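Local structure of SAM-dependent O-methyltransferase (Thermotoga maritima, 1O54) at residues Leu55-Glu60 with Glu65-Ser70; Tyr97-Ser102 with Trp237-Arg242; Ala142-Lys145 with Phe149-Leu152; Ser155-Thr158 with Leu162-Arg165; Asn217-Thr222 with Tyr263-Thr268. The protein probably catalyses the S-adenosyl-L-methionine-dependent N(1)-methylation of adenosine 58 in tRNA and assembles as a homotetramer. All blocks are in the same frame, centred on the assembly; numbering follows the deposited sequence. Where two conformers were deposited one is given.

Contact 1: Leu55-Glu60 with Glu65-Ser70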
# COMPACT_ATOMS: atom_id res chain seq x y z
N LEU A 55 1.72 43.25 -0.59
CA LEU A 55 3.00 42.72 -0.09
C LEU A 55 3.78 43.74 0.75
O LEU A 55 4.56 43.34 1.61
CB LEU A 55 3.87 42.20 -1.23
CG LEU A 55 3.27 41.04 -2.04
CD1 LEU A 55 4.28 40.53 -3.08
CD2 LEU A 55 2.84 39.90 -1.16
N ASN A 56 3.55 45.03 0.54
CA ASN A 56 4.10 46.04 1.46
C ASN A 56 3.84 45.74 2.94
O ASN A 56 4.71 45.96 3.79
CB ASN A 56 3.56 47.44 1.13
CG ASN A 56 4.27 48.06 -0.04
OD1 ASN A 56 5.38 47.65 -0.38
ND2 ASN A 56 3.65 49.07 -0.66
N GLU A 57 2.66 45.21 3.23
CA GLU A 57 2.29 44.80 4.60
C GLU A 57 3.20 43.73 5.15
O GLU A 57 3.47 43.70 6.34
CB GLU A 57 0.85 44.29 4.66
CG GLU A 57 -0.21 45.30 4.26
CD GLU A 57 -1.62 44.85 4.65
OE1 GLU A 57 -1.81 44.39 5.80
OE2 GLU A 57 -2.55 44.97 3.82
N VAL A 58 3.63 42.81 4.28
CA VAL A 58 4.47 41.73 4.70
C VAL A 58 5.79 42.23 5.29
O VAL A 58 6.28 41.65 6.26
CB VAL A 58 4.73 40.72 3.55
CG1 VAL A 58 5.66 39.64 4.01
CG2 VAL A 58 3.40 40.13 3.08
N PHE A 59 6.34 43.32 4.74
CA PHE A 59 7.59 43.87 5.28
C PHE A 59 7.44 44.39 6.72
O PHE A 59 8.45 44.56 7.43
CB PHE A 59 8.14 45.00 4.42
CG PHE A 59 8.47 44.59 3.02
CD1 PHE A 59 7.71 45.03 1.96
CD2 PHE A 59 9.54 43.75 2.76
CE1 PHE A 59 8.02 44.66 0.65
CE2 PHE A 59 9.84 43.36 1.43
CZ PHE A 59 9.08 43.84 0.38
N GLU A 60 6.21 44.64 7.14
CA GLU A 60 5.94 45.12 8.52
C GLU A 60 5.47 44.03 9.45
O GLU A 60 4.96 44.33 10.54
CB GLU A 60 4.86 46.18 8.48
CG GLU A 60 5.03 47.22 7.41
CD GLU A 60 6.35 47.97 7.54
OE1 GLU A 60 7.26 47.56 8.30
OE2 GLU A 60 6.46 48.97 6.87
N GLU A 65 3.16 35.44 11.48
CA GLU A 65 2.16 36.49 11.67
C GLU A 65 1.05 36.43 10.61
O GLU A 65 1.24 35.93 9.50
CB GLU A 65 2.81 37.88 11.66
CG GLU A 65 3.79 38.11 12.79
CD GLU A 65 4.34 39.54 12.81
OE1 GLU A 65 3.62 40.51 12.47
OE2 GLU A 65 5.50 39.70 13.17
N ILE A 66 -0.09 37.02 10.97
CA ILE A 66 -1.27 37.12 10.13
C ILE A 66 -1.14 38.21 9.07
O ILE A 66 -0.64 39.32 9.33
CB ILE A 66 -2.51 37.38 11.02
CG1 ILE A 66 -2.83 36.12 11.82
CG2 ILE A 66 -3.70 37.84 10.18
CD1 ILE A 66 -3.78 36.30 12.97
N ILE A 67 -1.67 37.90 7.89
CA ILE A 67 -1.88 38.87 6.83
C ILE A 67 -3.33 38.67 6.36
O ILE A 67 -3.78 37.54 6.20
CB ILE A 67 -0.83 38.68 5.69
CG1 ILE A 67 -0.99 39.72 4.57
CG2 ILE A 67 -0.91 37.30 5.08
CD1 ILE A 67 -0.59 41.10 4.95
N ARG A 68 -4.04 39.78 6.17
CA ARG A 68 -5.42 39.76 5.68
C ARG A 68 -5.47 40.23 4.23
O ARG A 68 -4.74 41.15 3.83
CB ARG A 68 -6.29 40.70 6.50
CG ARG A 68 -6.46 40.31 7.96
CD ARG A 68 -7.78 39.62 8.25
NE ARG A 68 -7.85 39.12 9.62
CZ ARG A 68 -8.73 38.22 10.04
NH1 ARG A 68 -9.65 37.73 9.21
NH2 ARG A 68 -8.70 37.81 11.30
N THR A 69 -6.36 39.62 3.45
CA THR A 69 -6.60 40.08 2.09
C THR A 69 -7.56 41.24 2.19
O THR A 69 -8.17 41.48 3.24
CB THR A 69 -7.24 39.00 1.22
OG1 THR A 69 -8.59 38.76 1.65
CG2 THR A 69 -6.51 37.65 1.36
N SER A 70 -7.71 41.95 1.08
CA SER A 70 -8.71 43.02 0.97
C SER A 70 -10.14 42.57 1.35
O SER A 70 -10.95 43.39 1.80
CB SER A 70 -8.72 43.58 -0.45
OG SER A 70 -8.92 42.54 -1.38
O HOH W 1 -3.04 42.56 2.32
O HOH W 2 -3.22 42.33 7.29
O HOH W 3 -4.75 44.03 5.18
O HOH W 4 4.30 43.15 12.83

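Contact 2: Tyr97-Ser102 with Trp237-Arg242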
# COMPACT_ATOMS: atom_id res chain seq x y z
N TYR A 97 10.44 13.29 -6.47
CA TYR A 97 9.61 13.86 -5.40
C TYR A 97 10.31 13.68 -4.07
O TYR A 97 11.06 12.70 -3.90
CB TYR A 97 8.21 13.22 -5.38
CG TYR A 97 7.38 13.73 -6.54
CD1 TYR A 97 7.51 13.18 -7.80
CD2 TYR A 97 6.47 14.79 -6.37
CE1 TYR A 97 6.76 13.66 -8.88
CE2 TYR A 97 5.72 15.27 -7.45
CZ TYR A 97 5.87 14.70 -8.70
OH TYR A 97 5.13 15.17 -9.78
N PRO A 98 10.07 14.60 -3.14
CA PRO A 98 10.62 14.52 -1.79
C PRO A 98 10.49 13.21 -1.04
O PRO A 98 11.43 12.82 -0.34
CB PRO A 98 9.79 15.58 -1.04
CG PRO A 98 9.58 16.63 -2.08
CD PRO A 98 9.26 15.83 -3.34
N LYS A 99 9.34 12.53 -1.15
CA LYS A 99 9.20 11.21 -0.51
C LYS A 99 10.31 10.26 -0.98
O LYS A 99 10.78 9.40 -0.24
CB LYS A 99 7.82 10.58 -0.79
CG LYS A 99 7.58 10.07 -2.23
CD LYS A 99 6.34 9.19 -2.28
CE LYS A 99 6.23 8.40 -3.52
NZ LYS A 99 7.05 7.20 -3.58
N ASP A 100 10.74 10.43 -2.22
CA ASP A 100 11.79 9.59 -2.74
C ASP A 100 13.17 10.21 -2.45
O ASP A 100 14.07 9.51 -2.06
CB ASP A 100 11.63 9.35 -4.24
CG ASP A 100 10.38 8.54 -4.59
OD1 ASP A 100 9.90 7.67 -3.78
OD2 ASP A 100 9.84 8.68 -5.72
N SER A 101 13.37 11.49 -2.78
CA SER A 101 14.69 12.09 -2.66
C SER A 101 15.29 11.99 -1.24
O SER A 101 16.47 11.70 -1.10
CB SER A 101 14.68 13.55 -3.17
OG SER A 101 13.79 14.32 -2.44
N SER A 102 14.48 12.20 -0.21
CA SER A 102 14.96 12.11 1.17
C SER A 102 15.50 10.70 1.48
O SER A 102 16.59 10.51 2.05
CB SER A 102 13.80 12.51 2.12
OG SER A 102 12.60 11.75 1.92
N TRP A 237 13.36 -0.69 -4.41
CA TRP A 237 12.33 -0.22 -3.47
C TRP A 237 11.28 0.62 -4.19
O TRP A 237 11.58 1.36 -5.14
CB TRP A 237 12.98 0.63 -2.36
CG TRP A 237 13.76 -0.17 -1.41
CD1 TRP A 237 15.11 -0.46 -1.45
CD2 TRP A 237 13.25 -0.82 -0.24
NE1 TRP A 237 15.45 -1.26 -0.38
CE2 TRP A 237 14.33 -1.49 0.38
CE3 TRP A 237 11.98 -0.92 0.35
CZ2 TRP A 237 14.18 -2.23 1.57
CZ3 TRP A 237 11.84 -1.63 1.53
CH2 TRP A 237 12.91 -2.30 2.11
N GLU A 238 10.05 0.53 -3.70
CA GLU A 238 9.05 1.53 -4.00
C GLU A 238 8.38 1.94 -2.70
O GLU A 238 8.33 1.14 -1.74
CB GLU A 238 7.99 1.01 -4.99
CG GLU A 238 6.94 0.16 -4.36
CD GLU A 238 5.92 -0.39 -5.36
OE1 GLU A 238 5.41 0.34 -6.25
OE2 GLU A 238 5.60 -1.55 -5.19
N SER A 239 7.86 3.14 -2.66
CA SER A 239 7.11 3.58 -1.49
C SER A 239 5.75 4.15 -1.89
O SER A 239 5.61 4.76 -2.99
CB SER A 239 7.88 4.64 -0.72
OG SER A 239 8.00 5.82 -1.47
N LEU A 240 4.77 3.96 -1.00
CA LEU A 240 3.46 4.57 -1.08
C LEU A 240 3.29 5.40 0.17
O LEU A 240 3.42 4.87 1.28
CB LEU A 240 2.32 3.53 -1.15
N PHE A 241 3.01 6.67 -0.02
CA PHE A 241 2.74 7.59 1.09
C PHE A 241 1.27 7.96 1.07
O PHE A 241 0.72 8.32 0.03
CB PHE A 241 3.58 8.84 0.98
CG PHE A 241 4.96 8.69 1.51
CD1 PHE A 241 5.86 7.82 0.91
CD2 PHE A 241 5.37 9.40 2.61
CE1 PHE A 241 7.15 7.69 1.37
CE2 PHE A 241 6.64 9.30 3.09
CZ PHE A 241 7.54 8.42 2.50
N ARG A 242 0.62 7.82 2.22
CA ARG A 242 -0.81 8.05 2.32
C ARG A 242 -1.06 9.10 3.38
O ARG A 242 -0.69 8.89 4.54
CB ARG A 242 -1.53 6.75 2.75
CG ARG A 242 -3.00 6.93 2.78
CD ARG A 242 -3.80 5.63 2.54
NE ARG A 242 -3.63 4.75 3.69
CZ ARG A 242 -4.33 3.65 3.90
NH1 ARG A 242 -5.28 3.29 3.06
NH2 ARG A 242 -4.08 2.94 4.97
O HOH W 5 10.41 6.80 -1.24
O HOH W 6 8.81 5.10 -4.87

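Contact 3: Ala142-Lys145 with Phe149-Leu152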
# COMPACT_ATOMS: atom_id res chain seq x y z
N ALA A 142 27.34 18.06 -10.66
CA ALA A 142 26.05 17.90 -11.32
C ALA A 142 26.18 18.04 -12.82
O ALA A 142 26.38 19.16 -13.34
CB ALA A 142 25.07 18.93 -10.75
N TYR A 143 26.08 16.91 -13.52
CA TYR A 143 26.27 16.89 -14.95
C TYR A 143 24.92 17.06 -15.64
O TYR A 143 24.00 16.26 -15.44
CB TYR A 143 26.91 15.59 -15.36
CG TYR A 143 28.37 15.47 -15.01
CD1 TYR A 143 28.78 15.27 -13.71
CD2 TYR A 143 29.34 15.47 -16.01
CE1 TYR A 143 30.15 15.12 -13.40
CE2 TYR A 143 30.69 15.34 -15.72
CZ TYR A 143 31.08 15.17 -14.42
OH TYR A 143 32.43 15.04 -14.14
N GLU A 144 24.82 18.08 -16.46
CA GLU A 144 23.61 18.38 -17.19
C GLU A 144 23.95 18.98 -18.51
O GLU A 144 24.24 20.17 -18.58
CB GLU A 144 22.75 19.35 -16.42
CG GLU A 144 21.46 19.76 -17.10
CD GLU A 144 20.61 18.58 -17.45
OE1 GLU A 144 19.90 18.05 -16.54
OE2 GLU A 144 20.67 18.15 -18.62
N LYS A 145 23.92 18.16 -19.53
CA LYS A 145 24.24 18.58 -20.90
C LYS A 145 23.18 19.51 -21.52
O LYS A 145 23.46 20.19 -22.51
CB LYS A 145 24.42 17.35 -21.80
CG LYS A 145 23.17 16.49 -21.96
CD LYS A 145 23.42 15.28 -22.85
CE LYS A 145 22.25 14.32 -22.78
NZ LYS A 145 22.40 13.17 -23.73
N PHE A 149 18.27 23.40 -18.76
CA PHE A 149 18.14 22.84 -17.40
C PHE A 149 19.35 23.18 -16.53
O PHE A 149 19.20 23.39 -15.34
CB PHE A 149 17.88 21.34 -17.43
CG PHE A 149 16.52 20.99 -17.94
CD1 PHE A 149 15.40 21.11 -17.12
CD2 PHE A 149 16.34 20.62 -19.26
CE1 PHE A 149 14.12 20.82 -17.63
CE2 PHE A 149 15.06 20.34 -19.76
CZ PHE A 149 13.97 20.43 -18.94
N ALA A 150 20.56 23.24 -17.11
CA ALA A 150 21.71 23.68 -16.33
C ALA A 150 21.44 25.06 -15.74
O ALA A 150 21.72 25.32 -14.58
CB ALA A 150 22.97 23.67 -17.15
N LYS A 151 20.84 25.93 -16.54
CA LYS A 151 20.61 27.31 -16.09
C LYS A 151 19.43 27.38 -15.13
O LYS A 151 19.48 28.13 -14.15
CB LYS A 151 20.48 28.26 -17.30
CG LYS A 151 21.82 28.39 -18.08
CD LYS A 151 21.87 29.53 -19.07
CE LYS A 151 23.26 29.68 -19.75
NZ LYS A 151 24.13 30.74 -19.14
N LEU A 152 18.41 26.57 -15.35
CA LEU A 152 17.29 26.50 -14.37
C LEU A 152 17.75 26.02 -12.99
O LEU A 152 17.47 26.62 -11.95
CB LEU A 152 16.19 25.57 -14.89
CG LEU A 152 14.97 25.33 -13.97
CD1 LEU A 152 14.33 26.64 -13.50
CD2 LEU A 152 13.96 24.45 -14.67

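Contact 4: Ser155-Thr158 with Leu162-Arg165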
# COMPACT_ATOMS: atom_id res chain seq x y z
N SER A 155 19.79 28.63 -11.27
CA SER A 155 18.90 29.68 -10.72
C SER A 155 18.21 29.20 -9.43
O SER A 155 18.28 29.87 -8.40
CB SER A 155 17.82 30.07 -11.73
OG SER A 155 16.96 31.06 -11.16
N ASN A 156 17.62 28.02 -9.50
CA ASN A 156 16.96 27.42 -8.31
C ASN A 156 17.91 27.22 -7.15
O ASN A 156 17.63 27.66 -6.03
CB ASN A 156 16.30 26.09 -8.69
CG ASN A 156 15.03 26.26 -9.50
OD1 ASN A 156 14.40 27.32 -9.50
ND2 ASN A 156 14.66 25.20 -10.23
N LEU A 157 19.05 26.53 -7.38
CA LEU A 157 20.03 26.32 -6.33
C LEU A 157 20.53 27.62 -5.72
O LEU A 157 20.81 27.66 -4.55
CB LEU A 157 21.20 25.44 -6.80
CG LEU A 157 20.77 24.00 -7.11
CD1 LEU A 157 21.79 23.35 -8.04
CD2 LEU A 157 20.59 23.13 -5.88
N THR A 158 20.67 28.66 -6.52
CA THR A 158 21.09 29.97 -6.00
C THR A 158 20.03 30.55 -5.03
O THR A 158 20.34 30.94 -3.89
CB THR A 158 21.39 30.92 -7.17
OG1 THR A 158 22.51 30.41 -7.93
CG2 THR A 158 21.83 32.27 -6.67
N LEU A 162 22.08 27.09 -1.97
CA LEU A 162 22.87 25.86 -2.11
C LEU A 162 23.88 25.84 -3.27
O LEU A 162 24.68 24.91 -3.39
CB LEU A 162 21.90 24.71 -2.26
CG LEU A 162 21.05 24.45 -1.00
CD1 LEU A 162 19.86 23.56 -1.39
CD2 LEU A 162 21.88 23.84 0.10
N ILE A 163 23.91 26.88 -4.08
CA ILE A 163 24.79 26.86 -5.27
C ILE A 163 26.28 26.72 -4.99
O ILE A 163 27.01 26.13 -5.78
CB ILE A 163 24.50 28.07 -6.17
CG1 ILE A 163 25.18 27.91 -7.54
CG2 ILE A 163 24.96 29.37 -5.50
CD1 ILE A 163 24.70 26.74 -8.32
N GLU A 164 26.75 27.26 -3.86
CA GLU A 164 28.15 27.12 -3.48
C GLU A 164 28.58 25.66 -3.30
O GLU A 164 29.77 25.36 -3.35
CB GLU A 164 28.44 27.88 -2.19
CG GLU A 164 28.31 29.39 -2.32
CD GLU A 164 26.89 29.90 -2.29
OE1 GLU A 164 25.94 29.12 -1.95
OE2 GLU A 164 26.72 31.12 -2.59
N ARG A 165 27.61 24.76 -3.12
CA ARG A 165 27.90 23.35 -2.90
C ARG A 165 27.78 22.48 -4.15
O ARG A 165 28.03 21.28 -4.09
CB ARG A 165 26.96 22.79 -1.83
CG ARG A 165 27.00 23.51 -0.50
CD ARG A 165 26.05 22.92 0.47
NE ARG A 165 26.13 23.60 1.77
CZ ARG A 165 25.63 23.11 2.89
NH1 ARG A 165 24.99 21.94 2.89
NH2 ARG A 165 25.78 23.79 4.01

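Contact 5: Asn217-Thr222 with Tyr263-Thr268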
# COMPACT_ATOMS: atom_id res chain seq x y z
N ASN A 217 9.81 -2.40 -16.84
CA ASN A 217 10.73 -2.76 -17.93
C ASN A 217 12.11 -2.14 -17.72
O ASN A 217 13.13 -2.76 -17.90
CB ASN A 217 10.17 -2.29 -19.31
CG ASN A 217 8.71 -2.69 -19.54
OD1 ASN A 217 8.41 -3.58 -20.38
ND2 ASN A 217 7.81 -2.06 -18.84
N GLN A 218 12.13 -0.86 -17.38
CA GLN A 218 13.38 -0.17 -17.13
C GLN A 218 14.11 -0.74 -15.93
O GLN A 218 15.34 -0.84 -15.96
CB GLN A 218 13.12 1.31 -16.90
CG GLN A 218 12.84 2.11 -18.14
CD GLN A 218 12.24 3.44 -17.81
OE1 GLN A 218 11.21 3.48 -17.16
NE2 GLN A 218 12.89 4.53 -18.23
N VAL A 219 13.39 -1.10 -14.86
CA VAL A 219 14.02 -1.76 -13.74
C VAL A 219 14.71 -3.04 -14.16
O VAL A 219 15.86 -3.28 -13.81
CB VAL A 219 13.02 -2.07 -12.57
CG1 VAL A 219 13.71 -2.88 -11.47
CG2 VAL A 219 12.41 -0.78 -12.01
N GLN A 220 14.01 -3.86 -14.94
CA GLN A 220 14.57 -5.13 -15.41
C GLN A 220 15.87 -4.92 -16.18
O GLN A 220 16.87 -5.62 -15.93
CB GLN A 220 13.54 -5.84 -16.26
CG GLN A 220 12.27 -6.23 -15.50
CD GLN A 220 11.02 -6.38 -16.36
OE1 GLN A 220 11.09 -6.42 -17.60
NE2 GLN A 220 9.90 -6.45 -15.71
N GLU A 221 15.88 -3.98 -17.13
CA GLU A 221 17.05 -3.72 -17.94
C GLU A 221 18.22 -3.18 -17.10
O GLU A 221 19.38 -3.57 -17.28
CB GLU A 221 16.69 -2.77 -19.09
CG GLU A 221 17.78 -2.60 -20.14
CD GLU A 221 18.15 -3.88 -20.89
OE1 GLU A 221 17.26 -4.67 -21.20
OE2 GLU A 221 19.36 -4.06 -21.17
N THR A 222 17.90 -2.32 -16.13
CA THR A 222 18.92 -1.71 -15.29
C THR A 222 19.55 -2.74 -14.38
O THR A 222 20.79 -2.80 -14.23
CB THR A 222 18.29 -0.55 -14.50
OG1 THR A 222 17.76 0.42 -15.41
CG2 THR A 222 19.35 0.19 -13.68
N TYR A 263 10.45 3.59 -9.24
CA TYR A 263 11.16 2.46 -8.66
C TYR A 263 12.57 2.96 -8.37
O TYR A 263 13.16 3.61 -9.22
CB TYR A 263 11.21 1.28 -9.62
CG TYR A 263 9.81 0.78 -9.94
CD1 TYR A 263 9.16 1.15 -11.10
CD2 TYR A 263 9.12 -0.01 -9.02
CE1 TYR A 263 7.88 0.69 -11.37
CE2 TYR A 263 7.82 -0.46 -9.29
CZ TYR A 263 7.22 -0.12 -10.46
OH TYR A 263 5.94 -0.55 -10.78
N MET A 264 13.06 2.71 -7.17
CA MET A 264 14.39 3.12 -6.77
C MET A 264 15.31 1.92 -6.71
O MET A 264 14.98 0.93 -6.03
CB MET A 264 14.32 3.76 -5.40
CG MET A 264 13.43 4.97 -5.38
SD MET A 264 13.11 5.67 -3.74
CE MET A 264 11.86 4.50 -3.07
N ILE A 265 16.46 2.01 -7.36
CA ILE A 265 17.41 0.91 -7.40
C ILE A 265 18.71 1.35 -6.78
O ILE A 265 19.20 2.42 -7.13
CB ILE A 265 17.66 0.46 -8.85
CG1 ILE A 265 16.34 0.11 -9.58
CG2 ILE A 265 18.61 -0.71 -8.89
CD1 ILE A 265 16.49 -0.06 -11.07
N PHE A 266 19.26 0.52 -5.89
CA PHE A 266 20.50 0.84 -5.19
C PHE A 266 21.50 -0.28 -5.39
O PHE A 266 21.12 -1.44 -5.54
CB PHE A 266 20.18 0.94 -3.70
CG PHE A 266 19.15 2.01 -3.37
CD1 PHE A 266 17.81 1.69 -3.34
CD2 PHE A 266 19.52 3.29 -3.13
CE1 PHE A 266 16.83 2.67 -3.06
CE2 PHE A 266 18.56 4.28 -2.83
CZ PHE A 266 17.22 3.95 -2.82
N ALA A 267 22.79 0.05 -5.34
CA ALA A 267 23.86 -0.93 -5.41
C ALA A 267 25.12 -0.32 -4.78
O ALA A 267 25.24 0.90 -4.67
CB ALA A 267 24.10 -1.30 -6.83
N THR A 268 26.02 -1.19 -4.35
CA THR A 268 27.30 -0.80 -3.76
C THR A 268 28.43 -1.30 -4.62
O THR A 268 28.46 -2.49 -4.92
CB THR A 268 27.38 -1.41 -2.35
OG1 THR A 268 26.35 -0.83 -1.52
CG2 THR A 268 28.71 -1.10 -1.69

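Contact 1: Leu55-Glu60 with Glu65-Ser70
E65 and E60 meet through a single water: it donates to E65 OE1 and to the backbone O of E60, 2.7 Å away, so the carboxylate is tied to the turn that follows helix 55-58. The other carboxylate oxygen, E65 OE2, bonds to H11 of the N-terminal histidine tag. I66 packs on K74 and Y76 of strand 74-78 and on E275 of the second subunit. I67 makes the direct apolar contact. With CG1 anti to the backbone N (chi1 -178°), its CD1 reaches across to E57 CB at 3.5 Å and lies 3.6 Å from E57 OE1, the methyl crossing the E57 side chain at a slant. At R68 the backbone takes over, and water fills the step to E57. The amide R68 N gives its proton to a water, at 2.9 Å, which in turn donates to E57 OE1. Two further waters each bridge E57 OE2 and R68 O; the shorter link to the carbonyl, water to R68 O, is 2.7 Å. Both carboxylate oxygens of E57 are thus used, and the two backbone groups of R68 are served without direct contact. The guanidinium leads away to salt bridges with E274 and E275 of the second subunit. Beyond it, T69 OG1 bonds to L50 O and S70 OG to I52 N, fastening the strand's exit to the hairpin 45-54. A short, weakly bonded helix is thus packed, mainly through water bridges, against strand 66-68, which is bonded to strand 74-78 and is one of the two edge strands, within this chain, of a four-stranded antiparallel sheet.

Contact 2: Tyr97-Ser102 with Trp237-Arg242
K99 lies across one face of the F241 ring and then hooks its amine onto S239. CB stands 3.8 Å from the ring centroid, 16° off the normal, a CH-pi contact offset toward the rim; CD follows at 3.5 Å from F241 CD1, the two side chains sliding past each other in opposite directions. The chain starts from the position between backbone N and carbonyl carbon (chi1 71°) and bends at its last torsion, which turns NZ into a cluster of oxygens. There it donates to S239 OG at 2.7 Å and to S239 O at 2.9 Å, the carbonyl being approached from above its plane. Helix 98-107 is thereby pinned to strand 234-245, which pairs antiparallel with its counterpart in the second subunit, so the sheet of the Rossmann-like methyltransferase domain continues through the interface; F103 of the second subunit meets the F241 ring as well. D100 supplies the countercharge within the helix: a salt bridge runs from K99 NZ to D100 OD1, 2.9 Å, on the syn side of the carboxylate but tilted well out of its plane. T261 bonds both to D100 OD2 and to K99 NZ. S239 OG, which lies in the plane of the F241 ring at its edge, passes its own proton to a water that also donates to K99 O and D100 OD1. A second water accepts from S239 N, at 3.1 Å, and donates to D100 OD1.

Contact 3: Ala142-Lys145 with Phe149-Leu152
E144 lays its aliphatic stem against the first turn of the helix opposite. CG lies 3.6 Å from the amide A150 N and 4.2 Å from A150 CB, while CD rests on F149 CB at 3.9 Å. The stem leaves with CG anti to the backbone N (chi1 179°) and then bends at the next torsion (57°), which brings CD over F149 CB. The F149 ring runs off from its CB, its plane 43° from that of the carboxylate; the contact is made at F149 CB, near the root of the aromatic side chain. A150 CB also approaches the backbone E144 O at 4.0 Å. The chain joins these groups as strand, loop and helix, the first half of the beta-alpha-beta unit 139-143, 147-159, 166-169 of a Rossmann-like methyltransferase; the acidic residue just after its first strand is predicted to bind S-adenosyl-L-methionine, as in relatives where this position commonly holds the ribose hydroxyls. In the second shell the carboxylate is gripped at both oxygens. OE1 accepts from the backbone amides of V121 and G122, in the glycine-rich loop after strand 115-119, and OE2 forms a salt bridge with R146. That arginine also makes a cation-pi contact with the F149 ring, so one guanidinium steadies both partners. Farther out, A150 packs on I168 of strand 166-169 and on V170, the A142 backbone pairs with T167 and K169, and Y143 O receives a bond from T119 OG1.

Contact 4: Ser155-Thr158 with Leu162-Arg165
Two branched aliphatic side chains are set by different first torsions: L157 carries CG beside its backbone N (chi1 -67°), whereas I163 places CG1 anti to the backbone N (chi1 -168°), a torsion that, with the bend at chi2, brings CD1 to L157 CB at 4.0 Å. L157 CD2 in turn reaches L162 CB, 4.2 Å away, the two leucines crossing at about a right angle. The backbone clasps the same residues. L162 N donates to L157 O at 2.9 Å (N-H...O 163°). This bond from residue i+5 to residue i, with an apolar contact between its two ends, is consistent with a Schellman-type stop to helix 147-159 in the beta-alpha-beta unit; a 3-10 turn follows, closed by R165 N to L162 O. On the outer side T158 and I163 lie side by side, pointing the same way, with T158 OG1 3.5 Å from I163 CB; that hydroxyl bonds to E154 O one turn back. Inward, L157 rests on C127 and A128 of helix 125-134, L162 on A128 and R132, and I163 on I168. R165 forms a salt bridge to E112 of the second subunit.

Contact 5: Asn217-Thr222 with Tyr263-Thr268
V219 packs on Y263 where helix 216-228 lies almost parallel to strand 263-269, their segment axes 9° apart and 9.7 Å distant, on one face of the methyltransferase sheet. The strand runs antiparallel to both of its main neighbours, 207-213 and 234-245, as the seventh strand does in the class I fold. The tight end is V219 CG2, 3.4 Å from Y263 CB and 3.7 Å from Y263 CG, the side chains crossing at about a right angle. The other branch, CG1, anti to the backbone N (chi1 175°), turns to I265 CD1 at 4.0 Å. That same isoleucine methyl meets T222 CG2 at 3.9 Å, so I265 is wedged between residues one turn apart. V219 also rests on C213 and V236. Away from the strand the helix is less enclosed: Q218 and E221 are partly exposed and lean on W193; N217 packs on P248 of the third subunit and Q220 on P248 of the second. M264 and F266, on the far face of the strand, go to helix 98-107. Within the helix, Q218 O accepts from T222 N and from T222 OG1, 2.8 Å away, the two donors arriving from opposite faces of the carbonyl plane.

How the contacts relate
Contacts 2 and 5 are joined directly: their strands are neighbours in the methyltransferase sheet, W237 N lies 2.8 Å from M264 O in a probable hydrogen bond, and D100 OD1 packs on M264 SD. Contacts 3 and 4 sit at the two ends of helix 147-159, their centres 12 Å apart, and both are nested in the loop that contact 2 closes. Contacts 2 and 3 approach the predicted S-adenosyl-L-methionine site: the E144 side chain of contact 3 is about 8 Å from that of D188, and that of D100 in contact 2 about 9 Å. Contact 1 stands apart in the N-terminal part, centres 36 Å from contact 3; like contacts 2, 4 and 5 it touches the second subunit.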